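Local coordinates for 3-oxoacyl-[acyl-carrier-protein] synthase 2 (Rickettsia rickettsii, PDB 4JGA) that probably catalyses the condensation of malonyl-ACP with a growing acyl chain, the elongating step of bacterial fatty acid synthesis, at residues R87-V99 against F154-V168. Numbering follows the deposited sequence.
Sequences RLSKMDKFIHYGV and FFIPASLINLLSGLV
L167 reaches into the angle between the two helices of 87-99 and fills a hole made by R87, L88, I95 and V99. M91 and L167 reach toward each other, L167 CD1 touching M91 CG and lying 3.8 Å from I95 CG2, while CD2 sits over one face of the R87 guanidinium, toward its rim. One helical turn earlier, L164 slides past V99 in the opposite sense; with its CG swung anti to the backbone N (chi1 168°), CD1 comes to 3.4 Å from G98 C, backbone that G98, lacking a side chain, leaves approachable. I95 answers as a knob among A158, L163, L164 and L167. These interlocked side chains hold helices 93-99 and 163-168 with axes 9.5 Å apart, crossing at -44°. M91 folds at chi2 and chi3, which brings SD beside A158 and CE 3.8 Å from L163 CB. The F94 ring turns its edge to the L160 carbonyl, CZ lying 3.6 Å from L160 O, and I95 CG1 lies over one of its faces, offset toward the rim. Farther out, the aliphatic K90 chain crosses the F154 ring, CG standing 3.8 Å above its centre, a CH-pi contact. A single backbone hydrogen bond ties the segments: D92 N gives to A158 O (3.1 Å), where helix 155-159 ends. The same D92 is the N-cap of helix 93-109, its OD2 accepting from F94 N in a nearly straight bond (176°), and its OD1 is held by M135 N of helix 133-146. The contact joins helix 93-109 to helices 155-159 and 163-172 in the N-terminal half of a thiolase-type fold. L164 and V168 rest on strand 122-127 of the central sheet, S159 packs on helix 133-146, and M292 of the second subunit packs on M91 and L167.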
ATOM      1  N   ARG A  87      -2.441   5.352 -23.743  1.00 22.92           N
ATOM      2  CA  ARG A  87      -2.249   4.424 -22.639  1.00 22.37           C
ATOM      3  C   ARG A  87      -2.713   5.014 -21.291  1.00 20.34           C
ATOM      4  O   ARG A  87      -3.362   4.331 -20.485  1.00 19.63           O
ATOM      5  CB  ARG A  87      -0.790   3.975 -22.560  1.00 23.80           C
ATOM      6  CG  ARG A  87      -0.471   3.305 -21.225  1.00 24.12           C
ATOM      7  CD  ARG A  87       0.998   2.960 -21.043  1.00 25.85           C
ATOM      8  NE  ARG A  87       1.800   4.168 -20.835  1.00 26.72           N
ATOM      9  CZ  ARG A  87       3.130   4.189 -20.912  1.00 28.60           C
ATOM     10  NH1 ARG A  87       3.810   3.060 -21.129  1.00 29.84           N
ATOM     11  NH2 ARG A  87       3.778   5.335 -20.743  1.00 29.17           N
ATOM     12  N   LEU A  88      -2.365   6.276 -21.033  1.00 19.22           N
ATOM     13  CA  LEU A  88      -2.689   6.885 -19.766  1.00 17.73           C
ATOM     14  C   LEU A  88      -4.207   6.978 -19.632  1.00 17.40           C
ATOM     15  O   LEU A  88      -4.744   6.840 -18.518  1.00 16.49           O
ATOM     16  CB  LEU A  88      -2.022   8.273 -19.620  1.00 17.55           C
ATOM     17  CG  LEU A  88      -2.282   9.017 -18.306  1.00 16.73           C
ATOM     18  CD1 LEU A  88      -1.936   8.141 -17.113  1.00 15.84           C
ATOM     19  CD2 LEU A  88      -1.506  10.327 -18.188  1.00 16.80           C
ATOM     20  N   SER A  89      -4.889   7.219 -20.760  1.00 18.09           N
ATOM     21  CA  SER A  89      -6.346   7.431 -20.728  1.00 18.30           C
ATOM     22  C   SER A  89      -7.119   6.151 -20.332  1.00 18.24           C
ATOM     23  O   SER A  89      -8.233   6.245 -19.847  1.00 18.29           O
ATOM     24  CB  SER A  89      -6.876   7.958 -22.051  1.00 19.33           C
ATOM     25  OG  SER A  89      -6.763   6.969 -23.045  1.00 19.98           O
ATOM     26  N   LYS A  90      -6.486   4.986 -20.451  1.00 18.35           N
ATOM     27  CA  LYS A  90      -7.090   3.710 -20.047  1.00 18.50           C
ATOM     28  C   LYS A  90      -7.051   3.487 -18.542  1.00 17.58           C
ATOM     29  O   LYS A  90      -7.755   2.634 -18.030  1.00 17.74           O
ATOM     30  CB  LYS A  90      -6.335   2.551 -20.684  1.00 19.27           C
ATOM     31  CG  LYS A  90      -6.079   2.730 -22.156  1.00 20.43           C
ATOM     32  CD  LYS A  90      -7.344   2.611 -22.930  1.00 21.29           C
ATOM     33  CE  LYS A  90      -6.980   2.582 -24.403  1.00 22.62           C
ATOM     34  NZ  LYS A  90      -8.192   2.928 -25.153  1.00 23.37           N
ATOM     35  N   MET A  91      -6.176   4.222 -17.848  1.00 16.73           N
ATOM     36  CA  MET A  91      -5.985   4.078 -16.410  1.00 15.96           C
ATOM     37  C   MET A  91      -7.093   4.786 -15.643  1.00 15.71           C
ATOM     38  O   MET A  91      -7.764   5.661 -16.183  1.00 16.00           O
ATOM     39  CB  MET A  91      -4.622   4.653 -16.004  1.00 15.41           C
ATOM     40  CG  MET A  91      -3.428   4.144 -16.838  1.00 15.83           C
ATOM     41  SD  MET A  91      -3.199   2.356 -16.841  1.00 16.53           S
ATOM     42  CE  MET A  91      -2.416   2.118 -15.310  1.00 15.95           C
ATOM     43  N   ASP A  92      -7.302   4.380 -14.389  1.00 15.40           N
ATOM     44  CA  ASP A  92      -8.231   5.064 -13.512  1.00 15.45           C
ATOM     45  C   ASP A  92      -7.767   6.521 -13.286  1.00 15.13           C
ATOM     46  O   ASP A  92      -6.565   6.829 -13.290  1.00 14.45           O
ATOM     47  CB  ASP A  92      -8.342   4.357 -12.166  1.00 15.42           C
ATOM     48  CG  ASP A  92      -9.509   4.864 -11.334  1.00 16.01           C
ATOM     49  OD1 ASP A  92     -10.654   4.390 -11.599  1.00 16.85           O
ATOM     50  OD2 ASP A  92      -9.302   5.768 -10.472  1.00 15.73           O
ATOM     51  N   LYS A  93      -8.730   7.395 -13.080  1.00 15.68           N
ATOM     52  CA  LYS A  93      -8.459   8.797 -12.795  1.00 15.81           C
ATOM     53  C   LYS A  93      -7.533   9.053 -11.624  1.00 14.92           C
ATOM     54  O   LYS A  93      -6.823  10.039 -11.660  1.00 14.68           O
ATOM     55  CB  LYS A  93      -9.759   9.565 -12.563  1.00 17.18           C
ATOM     56  CG  LYS A  93     -10.438   9.896 -13.866  1.00 18.25           C
ATOM     57  CD  LYS A  93     -11.929  10.038 -13.703  1.00 19.71           C
ATOM     58  CE  LYS A  93     -12.312  11.287 -12.969  1.00 20.68           C
ATOM     59  NZ  LYS A  93     -13.010  12.145 -13.954  1.00 22.07           N
ATOM     60  N   PHE A  94      -7.512   8.190 -10.598  1.00 14.45           N
ATOM     61  CA  PHE A  94      -6.543   8.403  -9.515  1.00 13.73           C
ATOM     62  C   PHE A  94      -5.144   8.410 -10.097  1.00 12.97           C
ATOM     63  O   PHE A  94      -4.315   9.195  -9.670  1.00 12.65           O
ATOM     64  CB  PHE A  94      -6.677   7.450  -8.315  1.00 13.73           C
ATOM     65  CG  PHE A  94      -5.921   6.152  -8.451  1.00 13.27           C
ATOM     66  CD1 PHE A  94      -6.503   5.065  -9.087  1.00 13.62           C
ATOM     67  CD2 PHE A  94      -4.648   6.008  -7.916  1.00 12.63           C
ATOM     68  CE1 PHE A  94      -5.821   3.873  -9.236  1.00 13.50           C
ATOM     69  CE2 PHE A  94      -3.961   4.832  -8.071  1.00 12.54           C
ATOM     70  CZ  PHE A  94      -4.550   3.754  -8.715  1.00 13.02           C
ATOM     71  N   ILE A  95      -4.908   7.601 -11.119  1.00 12.85           N
ATOM     72  CA  ILE A  95      -3.607   7.552 -11.778  1.00 12.50           C
ATOM     73  C   ILE A  95      -3.385   8.825 -12.633  1.00 12.67           C
ATOM     74  O   ILE A  95      -2.280   9.366 -12.649  1.00 12.43           O
ATOM     75  CB  ILE A  95      -3.425   6.256 -12.590  1.00 12.71           C
ATOM     76  CG1 ILE A  95      -3.300   5.085 -11.604  1.00 12.68           C
ATOM     77  CG2 ILE A  95      -2.211   6.372 -13.494  1.00 12.73           C
ATOM     78  CD1 ILE A  95      -3.419   3.698 -12.206  1.00 13.22           C
ATOM     79  N   HIS A  96      -4.432   9.319 -13.294  1.00 13.20           N
ATOM     80  CA  HIS A  96      -4.316  10.540 -14.063  1.00 13.61           C
ATOM     81  C   HIS A  96      -3.888  11.683 -13.124  1.00 13.46           C
ATOM     82  O   HIS A  96      -2.978  12.425 -13.440  1.00 13.44           O
ATOM     83  CB  HIS A  96      -5.616  10.964 -14.708  1.00 14.49           C
ATOM     84  CG  HIS A  96      -6.200   9.979 -15.676  1.00 14.81           C
ATOM     85  ND1 HIS A  96      -7.451  10.164 -16.227  1.00 15.64           N
ATOM     86  CD2 HIS A  96      -5.763   8.788 -16.127  1.00 14.62           C
ATOM     87  CE1 HIS A  96      -7.734   9.146 -17.023  1.00 15.82           C
ATOM     88  NE2 HIS A  96      -6.731   8.295 -16.971  1.00 15.28           N
ATOM     89  N   TYR A  97      -4.569  11.821 -12.000  1.00 13.44           N
ATOM     90  CA  TYR A  97      -4.273  12.890 -11.074  1.00 13.61           C
ATOM     91  C   TYR A  97      -2.857  12.736 -10.494  1.00 12.95           C
ATOM     92  O   TYR A  97      -2.116  13.708 -10.389  1.00 13.08           O
ATOM     93  CB  TYR A  97      -5.283  12.936  -9.933  1.00 14.00           C
ATOM     94  CG  TYR A  97      -6.723  13.149 -10.335  1.00 14.94           C
ATOM     95  CD1 TYR A  97      -7.078  13.793 -11.537  1.00 15.58           C
ATOM     96  CD2 TYR A  97      -7.753  12.712  -9.509  1.00 15.41           C
ATOM     97  CE1 TYR A  97      -8.413  14.001 -11.876  1.00 16.63           C
ATOM     98  CE2 TYR A  97      -9.080  12.926  -9.838  1.00 16.50           C
ATOM     99  CZ  TYR A  97      -9.411  13.544 -11.021  1.00 17.04           C
ATOM    100  OH  TYR A  97     -10.735  13.734 -11.303  1.00 18.26           O
ATOM    101  N   GLY A  98      -2.503  11.510 -10.135  1.00 12.41           N
ATOM    102  CA  GLY A  98      -1.190  11.174  -9.558  1.00 11.92           C
ATOM    103  C   GLY A  98      -0.063  11.489 -10.536  1.00 11.97           C
ATOM    104  O   GLY A  98       0.928  12.095 -10.165  1.00 11.97           O
ATOM    105  N   VAL A  99      -0.215  11.083 -11.774  1.00 12.25           N
ATOM    106  CA  VAL A  99       0.812  11.317 -12.779  1.00 12.54           C
ATOM    107  C   VAL A  99       0.952  12.817 -13.039  1.00 13.04           C
ATOM    108  O   VAL A  99       2.057  13.311 -13.177  1.00 13.18           O
ATOM    109  CB  VAL A  99       0.521  10.549 -14.072  1.00 12.97           C
ATOM    110  CG1 VAL A  99       1.517  10.919 -15.167  1.00 13.61           C
ATOM    111  CG2 VAL A  99       0.612   9.042 -13.828  1.00 12.70           C
ATOM    112  N   PHE A 154      -6.752  -3.630 -20.520  1.00 13.31           N
ATOM    113  CA  PHE A 154      -6.142  -2.694 -19.588  1.00 12.92           C
ATOM    114  C   PHE A 154      -6.741  -2.720 -18.163  1.00 12.15           C
ATOM    115  O   PHE A 154      -6.242  -2.023 -17.287  1.00 11.43           O
ATOM    116  CB  PHE A 154      -6.262  -1.275 -20.144  1.00 13.59           C
ATOM    117  CG  PHE A 154      -5.378  -1.019 -21.295  1.00 14.46           C
ATOM    118  CD1 PHE A 154      -4.085  -0.552 -21.096  1.00 14.73           C
ATOM    119  CD2 PHE A 154      -5.821  -1.239 -22.579  1.00 15.67           C
ATOM    120  CE1 PHE A 154      -3.255  -0.297 -22.176  1.00 15.61           C
ATOM    121  CE2 PHE A 154      -5.001  -1.009 -23.668  1.00 16.37           C
ATOM    122  CZ  PHE A 154      -3.715  -0.532 -23.473  1.00 16.36           C
ATOM    123  N   PHE A 155      -7.784  -3.531 -17.919  1.00 11.93           N
ATOM    124  CA  PHE A 155      -8.489  -3.492 -16.638  1.00 11.43           C
ATOM    125  C   PHE A 155      -7.582  -3.656 -15.393  1.00 10.95           C
ATOM    126  O   PHE A 155      -7.612  -2.811 -14.475  1.00 10.72           O
ATOM    127  CB  PHE A 155      -9.612  -4.529 -16.596  1.00 11.54           C
ATOM    128  CG  PHE A 155     -10.262  -4.639 -15.243  1.00 11.07           C
ATOM    129  CD1 PHE A 155     -10.827  -3.512 -14.634  1.00 10.71           C
ATOM    130  CD2 PHE A 155     -10.245  -5.847 -14.536  1.00 10.89           C
ATOM    131  CE1 PHE A 155     -11.373  -3.603 -13.366  1.00 10.49           C
ATOM    132  CE2 PHE A 155     -10.809  -5.943 -13.279  1.00 10.59           C
ATOM    133  CZ  PHE A 155     -11.380  -4.820 -12.681  1.00 10.35           C
ATOM    134  N   ILE A 156      -6.771  -4.710 -15.360  1.00 10.81           N
ATOM    135  CA  ILE A 156      -5.950  -4.961 -14.168  1.00 10.37           C
ATOM    136  C   ILE A 156      -4.980  -3.815 -13.895  1.00  9.79           C
ATOM    137  O   ILE A 156      -5.063  -3.186 -12.833  1.00  9.32           O
ATOM    138  CB  ILE A 156      -5.241  -6.334 -14.214  1.00 10.60           C
ATOM    139  CG1 ILE A 156      -6.278  -7.468 -14.226  1.00 11.01           C
ATOM    140  CG2 ILE A 156      -4.300  -6.473 -13.030  1.00 10.40           C
ATOM    141  CD1 ILE A 156      -7.131  -7.552 -12.972  1.00 10.88           C
ATOM    142  N   PRO A 157      -4.060  -3.506 -14.836  1.00 10.00           N
ATOM    143  CA  PRO A 157      -3.150  -2.376 -14.511  1.00  9.73           C
ATOM    144  C   PRO A 157      -3.876  -1.046 -14.223  1.00  9.88           C
ATOM    145  O   PRO A 157      -3.418  -0.230 -13.390  1.00  9.91           O
ATOM    146  CB  PRO A 157      -2.228  -2.285 -15.762  1.00 10.08           C
ATOM    147  CG  PRO A 157      -2.971  -2.984 -16.856  1.00 10.63           C
ATOM    148  CD  PRO A 157      -3.740  -4.093 -16.148  1.00 10.46           C
ATOM    149  N   ALA A 158      -4.993  -0.812 -14.906  1.00 10.15           N
ATOM    150  CA  ALA A 158      -5.736   0.434 -14.731  1.00 10.46           C
ATOM    151  C   ALA A 158      -6.309   0.592 -13.332  1.00 10.32           C
ATOM    152  O   ALA A 158      -6.580   1.722 -12.902  1.00 10.48           O
ATOM    153  CB  ALA A 158      -6.861   0.511 -15.733  1.00 10.85           C
ATOM    154  N   SER A 159      -6.490  -0.538 -12.652  1.00 10.15           N
ATOM    155  CA  SER A 159      -7.099  -0.624 -11.341  1.00 10.16           C
ATOM    156  C   SER A 159      -6.082  -0.771 -10.191  1.00  9.81           C
ATOM    157  O   SER A 159      -6.453  -0.639  -9.016  1.00 11.28           O
ATOM    158  CB  SER A 159      -8.003  -1.864 -11.264  1.00 10.39           C
ATOM    159  OG  SER A 159      -9.070  -1.810 -12.205  1.00 11.06           O
ATOM    160  N   LEU A 160      -4.831  -1.060 -10.487  1.00  9.15           N
ATOM    161  CA  LEU A 160      -3.870  -1.361  -9.431  1.00  8.61           C
ATOM    162  C   LEU A 160      -3.263  -0.107  -8.827  1.00  8.19           C
ATOM    163  O   LEU A 160      -2.739   0.747  -9.537  1.00  7.81           O
ATOM    164  CB  LEU A 160      -2.756  -2.235  -9.975  1.00  8.61           C
ATOM    165  CG  LEU A 160      -3.051  -3.690 -10.288  1.00  8.74           C
ATOM    166  CD1 LEU A 160      -1.833  -4.338 -10.913  1.00  9.00           C
ATOM    167  CD2 LEU A 160      -3.394  -4.428  -9.014  1.00  8.76           C
ATOM    168  N   ILE A 161      -3.312  -0.014  -7.500  1.00  7.89           N
ATOM    169  CA  ILE A 161      -2.727   1.155  -6.801  1.00  7.63           C
ATOM    170  C   ILE A 161      -1.285   1.435  -7.213  1.00  7.41           C
ATOM    171  O   ILE A 161      -0.875   2.581  -7.405  1.00  7.37           O
ATOM    172  CB  ILE A 161      -2.902   1.054  -5.262  1.00  7.56           C
ATOM    173  CG1 ILE A 161      -4.379   1.244  -4.936  1.00  7.75           C
ATOM    174  CG2 ILE A 161      -2.084   2.130  -4.543  1.00  7.49           C
ATOM    175  CD1 ILE A 161      -4.783   1.036  -3.491  1.00  7.93           C
ATOM    176  N   ASN A 162      -0.511   0.383  -7.386  1.00  7.37           N
ATOM    177  CA  ASN A 162       0.906   0.550  -7.629  1.00  7.19           C
ATOM    178  C   ASN A 162       1.257   0.952  -9.059  1.00  7.43           C
ATOM    179  O   ASN A 162       2.430   1.230  -9.358  1.00  7.41           O
ATOM    180  CB  ASN A 162       1.679  -0.694  -7.223  1.00  7.23           C
ATOM    181  CG  ASN A 162       1.478  -1.838  -8.178  1.00  7.41           C
ATOM    182  OD1 ASN A 162       0.353  -2.321  -8.379  1.00  7.69           O
ATOM    183  ND2 ASN A 162       2.555  -2.297  -8.746  1.00  7.42           N
ATOM    184  N   LEU A 163       0.262   1.032  -9.931  1.00  7.44           N
ATOM    185  CA  LEU A 163       0.550   1.468 -11.290  1.00  7.82           C
ATOM    186  C   LEU A 163       0.731   2.984 -11.409  1.00  7.89           C
ATOM    187  O   LEU A 163       1.154   3.489 -12.467  1.00  8.05           O
ATOM    188  CB  LEU A 163      -0.475   0.901 -12.279  1.00  8.20           C
ATOM    189  CG  LEU A 163      -0.019  -0.354 -13.034  1.00  8.56           C
ATOM    190  CD1 LEU A 163       1.052   0.024 -14.045  1.00  8.93           C
ATOM    191  CD2 LEU A 163       0.519  -1.433 -12.123  1.00  8.61           C
ATOM    192  N   LEU A 164       0.439   3.710 -10.332  1.00  7.69           N
ATOM    193  CA  LEU A 164       0.798   5.124 -10.297  1.00  7.98           C
ATOM    194  C   LEU A 164       2.310   5.244 -10.196  1.00  8.19           C
ATOM    195  O   LEU A 164       2.944   5.867 -11.068  1.00  8.46           O
ATOM    196  CB  LEU A 164       0.092   5.836  -9.181  1.00  7.86           C
ATOM    197  CG  LEU A 164       0.594   7.259  -8.863  1.00  8.03           C
ATOM    198  CD1 LEU A 164       0.625   8.209 -10.055  1.00  8.30           C
ATOM    199  CD2 LEU A 164      -0.314   7.805  -7.798  1.00  8.00           C
ATOM    200  N   SER A 165       2.898   4.567  -9.204  1.00  7.99           N
ATOM    201  CA  SER A 165       4.376   4.439  -9.125  1.00  8.26           C
ATOM    202  C   SER A 165       4.933   3.835 -10.430  1.00  8.54           C
ATOM    203  O   SER A 165       5.932   4.318 -10.960  1.00  8.57           O
ATOM    204  CB  SER A 165       4.816   3.571  -7.924  1.00  7.99           C
ATOM    205  OG  SER A 165       4.671   4.263  -6.695  1.00  8.03           O
ATOM    206  N   GLY A 166       4.265   2.804 -10.954  1.00  8.55           N
ATOM    207  CA  GLY A 166       4.701   2.182 -12.207  1.00  8.96           C
ATOM    208  C   GLY A 166       4.858   3.176 -13.377  1.00  9.37           C
ATOM    209  O   GLY A 166       5.891   3.212 -14.030  1.00  9.62           O
ATOM    210  N   LEU A 167       3.816   3.966 -13.633  1.00  9.52           N
ATOM    211  CA  LEU A 167       3.817   4.874 -14.764  1.00 10.18           C
ATOM    212  C   LEU A 167       4.770   6.051 -14.606  1.00 10.00           C
ATOM    213  O   LEU A 167       5.375   6.458 -15.590  1.00 10.54           O
ATOM    214  CB  LEU A 167       2.406   5.369 -15.106  1.00 10.62           C
ATOM    215  CG  LEU A 167       1.515   4.333 -15.811  1.00 11.14           C
ATOM    216  CD1 LEU A 167       0.172   4.984 -16.135  1.00 11.61           C
ATOM    217  CD2 LEU A 167       2.157   3.847 -17.084  1.00 11.72           C
ATOM    218  N   VAL A 168       4.914   6.575 -13.395  1.00  9.40           N
ATOM    219  CA  VAL A 168       5.843   7.664 -13.150  1.00  9.40           C
ATOM    220  C   VAL A 168       7.238   7.094 -13.323  1.00  9.42           C
ATOM    221  O   VAL A 168       8.088   7.733 -13.923  1.00  9.50           O
ATOM    222  CB  VAL A 168       5.658   8.280 -11.769  1.00  8.99           C
ATOM    223  CG1 VAL A 168       6.699   9.360 -11.470  1.00  9.13           C
ATOM    224  CG2 VAL A 168       4.258   8.874 -11.656  1.00  9.11           C
TER